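Local coordinates for protein quinone reductase (Klebsiella pneumoniae subsp. pneumoniae, PDB 4GI5) that binds flavin-adenine dinucleotide on a flavodoxin-like fold and probably reduces quinones at the expense of NAD(P)H, at residues I28-P32 and S59-A63; D114-F118 and L238-W242; K167-L171 and L241-P246. All blocks are in the same frame, centred on the assembly; numbering follows the deposited sequence.

Interaction 1 (I28-P32 and S59-A63); sequences IYAHP and SDLYA. With FAD (flavin-adenine dinucleotide), chain H.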
loop_
_atom_site.group_PDB
_atom_site.type_symbol
_atom_site.label_atom_id
_atom_site.label_comp_id
_atom_site.label_asym_id
_atom_site.label_seq_id
_atom_site.Cartn_x
_atom_site.Cartn_y
_atom_site.Cartn_z
ATOM N N ILE B 28 9.349 -13.610 -3.716
ATOM C CA ILE B 28 7.881 -13.424 -3.652
ATOM C C ILE B 28 7.528 -12.646 -4.884
ATOM O O ILE B 28 8.011 -11.493 -5.062
ATOM C CB ILE B 28 7.436 -12.696 -2.351
ATOM C CG1 ILE B 28 8.005 -13.268 -1.049
ATOM C CG2 ILE B 28 5.923 -12.722 -2.321
ATOM C CD1 ILE B 28 7.647 -14.716 -0.858
ATOM N N TYR B 29 6.653 -13.155 -5.744
ATOM C CA TYR B 29 6.432 -12.635 -7.110
ATOM C C TYR B 29 4.938 -12.476 -7.350
ATOM O O TYR B 29 4.159 -13.384 -7.129
ATOM C CB TYR B 29 7.032 -13.602 -8.148
ATOM C CG TYR B 29 6.590 -13.421 -9.568
ATOM C CD1 TYR B 29 7.138 -12.407 -10.389
ATOM C CD2 TYR B 29 5.620 -14.223 -10.127
ATOM C CE1 TYR B 29 6.703 -12.271 -11.702
ATOM C CE2 TYR B 29 5.198 -14.065 -11.442
ATOM C CZ TYR B 29 5.800 -13.081 -12.223
ATOM O OH TYR B 29 5.327 -12.953 -13.515
ATOM N N ALA B 30 4.517 -11.284 -7.749
ATOM C CA ALA B 30 3.136 -10.933 -8.010
ATOM C C ALA B 30 2.891 -10.379 -9.388
ATOM O O ALA B 30 3.025 -9.205 -9.623
ATOM C CB ALA B 30 2.661 -9.914 -6.946
ATOM N N HIS B 31 2.552 -11.260 -10.365
ATOM C CA HIS B 31 2.080 -10.781 -11.655
ATOM C C HIS B 31 1.209 -11.879 -12.211
ATOM O O HIS B 31 1.615 -13.026 -12.131
ATOM C CB HIS B 31 3.228 -10.475 -12.634
ATOM C CG HIS B 31 2.770 -9.636 -13.772
ATOM N ND1 HIS B 31 1.905 -10.093 -14.754
ATOM C CD2 HIS B 31 2.967 -8.310 -14.046
ATOM C CE1 HIS B 31 1.678 -9.144 -15.620
ATOM N NE2 HIS B 31 2.274 -8.041 -15.194
ATOM N N PRO B 32 0.031 -11.501 -12.725
ATOM C CA PRO B 32 -0.900 -12.492 -13.242
ATOM C C PRO B 32 -0.508 -13.166 -14.602
ATOM O O PRO B 32 -0.966 -14.261 -14.897
ATOM C CB PRO B 32 -2.146 -11.657 -13.439
ATOM C CG PRO B 32 -1.802 -10.318 -13.638
ATOM C CD PRO B 32 -0.563 -10.164 -12.725
ATOM N N SER B 59 7.634 -17.902 -4.498
ATOM C CA SER B 59 6.238 -17.907 -4.190
ATOM C C SER B 59 5.572 -17.066 -5.280
ATOM O O SER B 59 5.478 -15.845 -5.163
ATOM C CB SER B 59 5.970 -17.307 -2.795
ATOM O OG SER B 59 6.450 -18.174 -1.790
ATOM N N ASP B 60 5.048 -17.736 -6.301
ATOM C CA ASP B 60 4.395 -17.109 -7.395
ATOM C C ASP B 60 2.945 -17.033 -7.015
ATOM O O ASP B 60 2.134 -18.018 -7.067
ATOM C CB ASP B 60 4.666 -17.899 -8.695
ATOM C CG ASP B 60 3.935 -17.328 -9.882
ATOM O OD1 ASP B 60 2.880 -16.580 -9.824
ATOM O OD2 ASP B 60 4.399 -17.681 -11.028
ATOM N N LEU B 61 2.548 -15.869 -6.478
ATOM C CA LEU B 61 1.229 -15.784 -5.845
ATOM C C LEU B 61 0.015 -16.058 -6.717
ATOM O O LEU B 61 -0.880 -16.800 -6.276
ATOM C CB LEU B 61 1.066 -14.403 -5.173
ATOM C CG LEU B 61 2.169 -14.099 -4.167
ATOM C CD1 LEU B 61 1.999 -12.655 -3.609
ATOM C CD2 LEU B 61 2.290 -15.085 -3.019
ATOM N N TYR B 62 0.034 -15.568 -7.941
ATOM C CA TYR B 62 -1.049 -15.845 -8.867
ATOM C C TYR B 62 -1.064 -17.396 -9.223
ATOM O O TYR B 62 -2.181 -17.973 -9.246
ATOM C CB TYR B 62 -0.994 -15.009 -10.086
ATOM C CG TYR B 62 -1.590 -13.632 -9.893
ATOM C CD1 TYR B 62 -2.976 -13.421 -9.993
ATOM C CD2 TYR B 62 -0.787 -12.527 -9.627
ATOM C CE1 TYR B 62 -3.509 -12.105 -9.871
ATOM C CE2 TYR B 62 -1.292 -11.271 -9.461
ATOM C CZ TYR B 62 -2.620 -11.061 -9.638
ATOM O OH TYR B 62 -3.156 -9.763 -9.630
ATOM N N ALA B 63 0.107 -17.951 -9.423
ATOM C CA ALA B 63 0.180 -19.417 -9.846
ATOM C C ALA B 63 -0.342 -20.245 -8.706
ATOM O O ALA B 63 -1.024 -21.274 -8.924
ATOM C CB ALA B 63 1.597 -19.756 -10.239
HETATM P PA FAD H . 3.813 -5.873 -19.558
HETATM O O1A FAD H . 3.743 -7.343 -19.489
HETATM O O2A FAD H . 2.696 -4.994 -19.871
HETATM O O5B FAD H . 4.974 -5.440 -20.627
HETATM C C5B FAD H . 5.522 -4.115 -20.784
HETATM C C4B FAD H . 6.319 -4.075 -22.046
HETATM O O4B FAD H . 7.501 -4.815 -21.841
HETATM C C3B FAD H . 5.564 -4.585 -23.250
HETATM O O3B FAD H . 5.775 -3.611 -24.261
HETATM C C2B FAD H . 6.342 -5.840 -23.520
HETATM O O2B FAD H . 6.262 -6.287 -24.898
HETATM C C1B FAD H . 7.748 -5.598 -23.084
HETATM N N9A FAD H . 8.446 -6.883 -22.810
HETATM C C8A FAD H . 7.992 -8.095 -22.179
HETATM N N7A FAD H . 8.917 -9.026 -22.162
HETATM C C5A FAD H . 9.896 -8.428 -22.900
HETATM C C6A FAD H . 11.188 -8.856 -23.436
HETATM N N6A FAD H . 11.519 -10.042 -23.045
HETATM N N1A FAD H . 11.993 -8.009 -24.167
HETATM C C2A FAD H . 11.581 -6.773 -24.427
HETATM N N3A FAD H . 10.344 -6.325 -23.985
HETATM C C4A FAD H . 9.629 -7.115 -23.268
HETATM N N1 FAD H . 2.763 2.921 -12.966
HETATM C C2 FAD H . 3.277 3.829 -12.110
HETATM O O2 FAD H . 4.387 4.462 -12.371
HETATM N N3 FAD H . 2.646 4.131 -10.919
HETATM C C4 FAD H . 1.434 3.632 -10.611
HETATM O O4 FAD H . 0.913 3.839 -9.506
HETATM C C4X FAD H . 0.858 2.688 -11.530
HETATM N N5 FAD H . -0.336 2.094 -11.233
HETATM C C5X FAD H . -0.844 1.076 -12.083
HETATM C C6 FAD H . -1.942 0.433 -11.761
HETATM C C7 FAD H . -2.403 -0.647 -12.511
HETATM C C7M FAD H . -3.638 -1.371 -12.122
HETATM C C8 FAD H . -1.724 -0.994 -13.703
HETATM C C8M FAD H . -2.257 -2.110 -14.561
HETATM C C9 FAD H . -0.598 -0.328 -14.073
HETATM C C9A FAD H . -0.103 0.721 -13.247
HETATM N N10 FAD H . 1.107 1.331 -13.502
HETATM C C10 FAD H . 1.626 2.307 -12.663
HETATM C "C1'" FAD H . 1.943 0.947 -14.647
HETATM C "C2'" FAD H . 2.648 -0.342 -14.221
HETATM O "O2'" FAD H . 3.626 -0.216 -13.184
HETATM C "C3'" FAD H . 3.346 -1.018 -15.446
HETATM O "O3'" FAD H . 2.238 -1.356 -16.318
HETATM C "C4'" FAD H . 4.092 -2.315 -15.108
HETATM O "O4'" FAD H . 5.245 -1.999 -14.397
HETATM C "C5'" FAD H . 4.573 -3.003 -16.414
HETATM O "O5'" FAD H . 5.091 -4.250 -16.080
HETATM P P FAD H . 4.310 -5.566 -16.682
HETATM O O1P FAD H . 5.089 -6.750 -16.255
HETATM O O2P FAD H . 2.878 -5.584 -16.388
HETATM O O3P FAD H . 4.570 -5.247 -18.244
HETATM O O HOH W 1 2.290 -14.069 -9.132
HETATM O O HOH W 2 1.650 -15.993 -12.353
#
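Tyr62, Tyr29 and Ile28 contribute nearly half of the buried surface of this contact, where two neighbouring parallel strands of a flavodoxin-like fold, 24-29 and 55-60, reach their C-terminal ends. The strands are joined by a beta-alpha-beta crossover through helix 37-51, and the register runs Ile28 beside Ser59 and Tyr29 beside Asp60. Two backbone hydrogen bonds close the pair: Tyr29 N gives to Ser59 O at 3.0 Å, and Leu61 N gives to Tyr29 O.

Beyond the last bridge the chains draw slightly apart, and the ring of Tyr62 lies against Pro32, which meets its face in a CH-pi contact, Pro32 CB standing 3.8 Å from the centroid of the Tyr62 ring and only 7° off its normal, while Pro32 CD approaches Tyr62 CE2 to 3.5 Å. On strand 24-29, Tyr29 has its CG anti to the backbone N (chi1 164°). Asp60 adopts the same setting, which brings the two groups alongside, the carboxylate nearly perpendicular to the ring and at its edge, with Asp60 CG 3.5 Å from Tyr29 CD2. On the opposite face of the sheet Ile28 turns its CD1 onto Ser59 CB at 3.6 Å, while its CG2 meets Leu61 CD1. The hydroxyl of Ser59 bonds to Glu106 and Lys109.

Asp60 OD1 accepts from Ala63 N in an Asx motif, met from above the carboxylate plane. One water accepts from His31 N and Tyr62 N, linking the two chains; a second bridges His31 O and Asp60 OD1. The loop so held probably helps to set His31 against the cofactor: its ring meets a phosphate oxygen of FAD at the edge, with His31 NE2 donating to FAD O2P at 2.8 Å.

Interaction 2 (D114-F118 and L238-W242); sequences DTVIF and LDTLW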
loop_
_atom_site.group_PDB
_atom_site.type_symbol
_atom_site.label_atom_id
_atom_site.label_comp_id
_atom_site.label_asym_id
_atom_site.label_seq_id
_atom_site.Cartn_x
_atom_site.Cartn_y
_atom_site.Cartn_z
ATOM N N ASP B 114 17.901 -16.715 3.530
ATOM C CA ASP B 114 18.835 -15.690 3.968
ATOM C C ASP B 114 18.477 -14.331 3.336
ATOM O O ASP B 114 18.847 -13.298 3.863
ATOM C CB ASP B 114 20.292 -15.971 3.339
ATOM C CG ASP B 114 20.882 -17.248 3.813
ATOM O OD1 ASP B 114 20.844 -17.404 5.067
ATOM O OD2 ASP B 114 21.295 -18.107 2.979
ATOM N N THR B 115 17.892 -14.362 2.129
ATOM C CA THR B 115 17.612 -13.170 1.364
ATOM C C THR B 115 16.237 -13.329 0.737
ATOM O O THR B 115 15.874 -14.407 0.215
ATOM C CB THR B 115 18.642 -13.030 0.199
ATOM O OG1 THR B 115 19.969 -12.819 0.758
ATOM C CG2 THR B 115 18.368 -11.809 -0.616
ATOM N N VAL B 116 15.435 -12.305 0.834
ATOM C CA VAL B 116 14.069 -12.340 0.372
ATOM C C VAL B 116 13.848 -11.189 -0.591
ATOM O O VAL B 116 14.122 -10.012 -0.254
ATOM C CB VAL B 116 13.078 -12.200 1.523
ATOM C CG1 VAL B 116 11.622 -12.339 1.060
ATOM C CG2 VAL B 116 13.301 -13.303 2.546
ATOM N N ILE B 117 13.391 -11.496 -1.796
ATOM C CA ILE B 117 13.205 -10.515 -2.817
ATOM C C ILE B 117 11.711 -10.444 -3.156
ATOM O O ILE B 117 11.058 -11.475 -3.270
ATOM C CB ILE B 117 13.976 -10.834 -4.117
ATOM C CG1 ILE B 117 15.456 -10.874 -3.818
ATOM C CG2 ILE B 117 13.655 -9.818 -5.218
ATOM C CD1 ILE B 117 16.326 -11.397 -4.946
ATOM N N PHE B 118 11.148 -9.232 -3.167
ATOM C CA PHE B 118 9.745 -9.005 -3.525
ATOM C C PHE B 118 9.732 -8.350 -4.895
ATOM O O PHE B 118 10.241 -7.225 -5.072
ATOM C CB PHE B 118 9.035 -8.069 -2.522
ATOM C CG PHE B 118 8.987 -8.622 -1.123
ATOM C CD1 PHE B 118 10.087 -8.620 -0.288
ATOM C CD2 PHE B 118 7.814 -9.191 -0.685
ATOM C CE1 PHE B 118 9.984 -9.149 1.017
ATOM C CE2 PHE B 118 7.725 -9.658 0.616
ATOM C CZ PHE B 118 8.774 -9.675 1.397
ATOM N N LEU B 238 21.839 -8.683 -8.370
ATOM C CA LEU B 238 21.852 -10.024 -7.880
ATOM C C LEU B 238 23.302 -10.522 -7.559
ATOM O O LEU B 238 23.488 -11.347 -6.687
ATOM C CB LEU B 238 21.193 -10.915 -8.948
ATOM C CG LEU B 238 19.676 -10.706 -9.141
ATOM C CD1 LEU B 238 19.197 -11.556 -10.283
ATOM C CD2 LEU B 238 18.854 -10.960 -7.867
ATOM N N ASP B 239 24.250 -10.016 -8.281
ATOM C CA ASP B 239 25.714 -10.344 -8.078
ATOM C C ASP B 239 26.223 -9.712 -6.789
ATOM O O ASP B 239 27.250 -10.139 -6.280
ATOM C CB ASP B 239 26.527 -9.789 -9.284
ATOM C CG ASP B 239 26.334 -10.595 -10.558
ATOM O OD1 ASP B 239 25.819 -11.684 -10.442
ATOM O OD2 ASP B 239 26.697 -10.120 -11.655
ATOM N N THR B 240 25.543 -8.689 -6.231
ATOM C CA THR B 240 26.094 -7.944 -5.106
ATOM C C THR B 240 25.162 -7.981 -3.876
ATOM O O THR B 240 25.322 -7.176 -2.980
ATOM C CB THR B 240 26.353 -6.473 -5.533
ATOM O OG1 THR B 240 25.170 -5.877 -6.113
ATOM C CG2 THR B 240 27.476 -6.331 -6.586
ATOM N N LEU B 241 24.208 -8.909 -3.830
ATOM C CA LEU B 241 23.230 -8.954 -2.772
ATOM C C LEU B 241 23.813 -8.923 -1.367
ATOM O O LEU B 241 23.192 -8.370 -0.411
ATOM C CB LEU B 241 22.360 -10.162 -2.871
ATOM C CG LEU B 241 21.363 -10.132 -3.960
ATOM C CD1 LEU B 241 20.696 -11.484 -4.106
ATOM C CD2 LEU B 241 20.301 -9.087 -3.639
ATOM N N TRP B 242 24.972 -9.563 -1.229
ATOM C CA TRP B 242 25.626 -9.678 0.083
ATOM C C TRP B 242 26.783 -8.694 0.231
ATOM O O TRP B 242 27.394 -8.726 1.229
ATOM C CB TRP B 242 26.061 -11.109 0.367
ATOM C CG TRP B 242 24.871 -11.913 0.434
ATOM C CD1 TRP B 242 24.028 -12.046 1.515
ATOM C CD2 TRP B 242 24.260 -12.636 -0.661
ATOM N NE1 TRP B 242 22.953 -12.842 1.158
ATOM C CE2 TRP B 242 23.079 -13.238 -0.159
ATOM C CE3 TRP B 242 24.607 -12.874 -2.003
ATOM C CZ2 TRP B 242 22.260 -14.080 -0.951
ATOM C CZ3 TRP B 242 23.729 -13.712 -2.772
ATOM C CH2 TRP B 242 22.530 -14.212 -2.210
HETATM O O HOH W 3 21.735 -12.414 3.421
#
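The indole of Trp242 lies beside Thr115, with Leu241 CB over one face, 3.6 Å above the plane, and a water in the plane at its edge. That water takes a weak hydrogen bond from Trp242 NE1 and donates to Asp114 O at 3.1 Å, so it bridges the loop before the strand to the ring. The Thr115 hydroxyl approaches obliquely, near the NE1 edge and on the side of the plane where Leu241 lies, Thr115 OG1 lying 3.0 Å from Trp242 NE1 and 3.1 Å from Trp242 CZ2. With OG1 set beside its own backbone N (chi1 -65°), Thr115 turns the hydroxyl to the indole and its methyl to Leu241, Thr115 CG2 being 4.2 Å from Leu241 CD1.

In this flavodoxin-like fold the strand 115-121 is the middle one of the parallel five-stranded sheet, and the chain leaving helix 224-239 passes across one of its faces. Ile117, two residues beyond Thr115, points to that same face. Its side chain crosses that of Leu238 at about a right angle, Ile117 CD1 touching Leu238 CD2 at 3.9 Å. Leu238 also packs on Ala45 and His48 of helix 37-51, while the indole leans on Val25 and meets the ring of His54.

Interaction 3 (K167-L171 and L241-P246); sequences KRAML and LWQTEP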
loop_
_atom_site.group_PDB
_atom_site.type_symbol
_atom_site.label_atom_id
_atom_site.label_comp_id
_atom_site.label_asym_id
_atom_site.label_seq_id
_atom_site.Cartn_x
_atom_site.Cartn_y
_atom_site.Cartn_z
ATOM N N LYS B 167 18.685 -11.392 8.085
ATOM C CA LYS B 167 18.290 -11.683 6.686
ATOM C C LYS B 167 18.299 -10.379 5.981
ATOM O O LYS B 167 18.234 -9.306 6.601
ATOM C CB LYS B 167 16.859 -12.276 6.579
ATOM C CG LYS B 167 16.644 -13.523 7.373
ATOM C CD LYS B 167 15.253 -14.108 7.267
ATOM C CE LYS B 167 14.971 -15.215 8.288
ATOM N NZ LYS B 167 15.731 -16.411 7.896
ATOM N N ARG B 168 18.383 -10.421 4.648
ATOM C CA ARG B 168 18.382 -9.205 3.769
ATOM C C ARG B 168 17.118 -9.302 2.904
ATOM O O ARG B 168 16.626 -10.374 2.623
ATOM C CB ARG B 168 19.597 -9.212 2.847
ATOM C CG ARG B 168 20.873 -8.855 3.605
ATOM C CD ARG B 168 22.175 -9.003 2.712
ATOM N NE ARG B 168 23.168 -8.131 3.459
ATOM C CZ ARG B 168 23.941 -7.136 2.989
ATOM N NH1 ARG B 168 24.061 -6.835 1.678
ATOM N NH2 ARG B 168 24.662 -6.436 3.861
ATOM N N ALA B 169 16.593 -8.145 2.556
ATOM C CA ALA B 169 15.381 -8.033 1.656
ATOM C C ALA B 169 15.610 -6.926 0.666
ATOM O O ALA B 169 16.336 -5.916 0.878
ATOM C CB ALA B 169 14.141 -7.777 2.542
HETATM N N MSE B 170 15.003 -7.032 -0.506
HETATM C CA MSE B 170 15.129 -6.021 -1.569
HETATM C C MSE B 170 13.811 -6.069 -2.386
HETATM O O MSE B 170 13.230 -7.154 -2.549
HETATM C CB MSE B 170 16.218 -6.478 -2.553
HETATM C CG MSE B 170 16.414 -5.421 -3.562
HETATM SE SE MSE B 170 17.945 -6.010 -4.780
HETATM C CE MSE B 170 17.156 -7.412 -5.890
ATOM N N LEU B 171 13.380 -4.940 -2.885
ATOM C CA LEU B 171 12.288 -4.888 -3.823
ATOM C C LEU B 171 12.831 -4.805 -5.258
ATOM O O LEU B 171 13.802 -4.093 -5.530
ATOM C CB LEU B 171 11.534 -3.599 -3.572
ATOM C CG LEU B 171 10.936 -3.301 -2.148
ATOM C CD1 LEU B 171 10.119 -2.042 -2.081
ATOM C CD2 LEU B 171 10.140 -4.465 -1.664
ATOM N N LEU B 241 24.208 -8.909 -3.830
ATOM C CA LEU B 241 23.230 -8.954 -2.772
ATOM C C LEU B 241 23.813 -8.923 -1.367
ATOM O O LEU B 241 23.192 -8.370 -0.411
ATOM C CB LEU B 241 22.360 -10.162 -2.871
ATOM C CG LEU B 241 21.363 -10.132 -3.960
ATOM C CD1 LEU B 241 20.696 -11.484 -4.106
ATOM C CD2 LEU B 241 20.301 -9.087 -3.639
ATOM N N TRP B 242 24.972 -9.563 -1.229
ATOM C CA TRP B 242 25.626 -9.678 0.083
ATOM C C TRP B 242 26.783 -8.694 0.231
ATOM O O TRP B 242 27.394 -8.726 1.229
ATOM C CB TRP B 242 26.061 -11.109 0.367
ATOM C CG TRP B 242 24.871 -11.913 0.434
ATOM C CD1 TRP B 242 24.028 -12.046 1.515
ATOM C CD2 TRP B 242 24.260 -12.636 -0.661
ATOM N NE1 TRP B 242 22.953 -12.842 1.158
ATOM C CE2 TRP B 242 23.079 -13.238 -0.159
ATOM C CE3 TRP B 242 24.607 -12.874 -2.003
ATOM C CZ2 TRP B 242 22.260 -14.080 -0.951
ATOM C CZ3 TRP B 242 23.729 -13.712 -2.772
ATOM C CH2 TRP B 242 22.530 -14.212 -2.210
ATOM N N GLN B 243 27.021 -7.806 -0.718
ATOM C CA GLN B 243 28.018 -6.775 -0.621
ATOM C C GLN B 243 27.383 -5.389 -0.529
ATOM O O GLN B 243 27.948 -4.536 0.065
ATOM C CB GLN B 243 28.935 -6.794 -1.843
ATOM C CG GLN B 243 29.520 -8.153 -2.078
ATOM C CD GLN B 243 30.093 -8.253 -3.493
ATOM O OE1 GLN B 243 30.794 -7.358 -3.964
ATOM N NE2 GLN B 243 29.746 -9.315 -4.186
ATOM N N THR B 244 26.154 -5.173 -1.035
ATOM C CA THR B 244 25.606 -3.812 -1.118
ATOM C C THR B 244 25.272 -3.328 0.287
ATOM O O THR B 244 24.807 -4.146 1.123
ATOM C CB THR B 244 24.285 -3.947 -1.974
ATOM O OG1 THR B 244 24.617 -4.316 -3.320
ATOM C CG2 THR B 244 23.493 -2.679 -2.020
ATOM N N GLU B 245 25.518 -2.078 0.550
ATOM C CA GLU B 245 25.254 -1.527 1.888
ATOM C C GLU B 245 23.680 -1.411 2.025
ATOM O O GLU B 245 23.091 -0.805 1.184
ATOM C CB GLU B 245 25.793 -0.109 1.957
ATOM C CG GLU B 245 25.772 0.493 3.312
ATOM C CD GLU B 245 26.786 -0.224 4.205
ATOM O OE1 GLU B 245 27.807 -0.730 3.641
ATOM O OE2 GLU B 245 26.539 -0.295 5.435
ATOM N N PRO B 246 23.151 -1.904 3.131
ATOM C CA PRO B 246 21.706 -1.628 3.399
ATOM C C PRO B 246 21.354 -0.237 3.600
ATOM O O PRO B 246 22.152 0.598 3.971
ATOM C CB PRO B 246 21.403 -2.427 4.644
ATOM C CG PRO B 246 22.535 -3.423 4.769
ATOM C CD PRO B 246 23.747 -2.721 4.169
HETATM O O HOH W 4 27.077 -4.904 3.313
#
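Arg168 reaches across to the loop 241-246 and places one terminal nitrogen, NH1, against two backbone carbonyls. NH1 is gripped twice: Arg168 NH1 donates to Leu241 O at 2.7 Å, nearly in the guanidinium plane, and to Thr244 O at 2.8 Å, tilted 23° from that plane. The second bond lies in the carbonyl plane of Thr244; the first comes in at a tilt to the carbonyl plane of Leu241. Together they would fix the rotation of the guanidinium and hold the turn of the loop around it.

The arm is stretched from CG to NE, which carries the charged end past the tryptophan: Arg168 CD comes within 3.8 Å of Trp242 CD1, and the carbonyl oxygen of Trp242 stands over one guanidinium face. At the far end Arg168 NH2 packs against Pro246 CG at 3.8 Å, and a water that accepts from Arg168 NH2 at 2.9 Å donates to Thr244 O, making a third link to the loop.

Two residues along the strand, Met170, a selenomethionine, packs against Leu241. Its chain runs extended to the selenium (chi2 176°) and crosses Leu241 at about a right angle, Met170 SE lying 4.0 Å from Leu241 CD2.

In the next shell, Thr244 OG1 is bonded to Thr240 O, which braces the turn, and a long, weak ion pair runs from Arg168 NE to Glu209. The contact thus fastens the chain that follows helix 224-239 to strand 168-174, with neighbouring strand 209-216 adding Leu211 against both Arg168 and Leu241, and Pro212 against Thr244.

All three interactions draw on one parallel sheet, taken in turn across it. Interaction 1 meets interaction 2 where strands 24-29 and 115-121 are neighbours: Ile28 N lies 2.8 Å from Ile117 O, probably hydrogen-bonded, although the centres are 18 Å apart. Interactions 2 and 3 have centres only 5 Å apart and share Leu241 and Trp242, while Val116 N and Arg168 O, 2.9 Å apart, probably bond strands 115-121 and 168-174. Interaction 1 holds His31, which binds FAD. The others lie farther from the cofactor site, the side chains of Ile117 and Met170 being about 11 and 12 Å from that of Thr174, another FAD-binding residue.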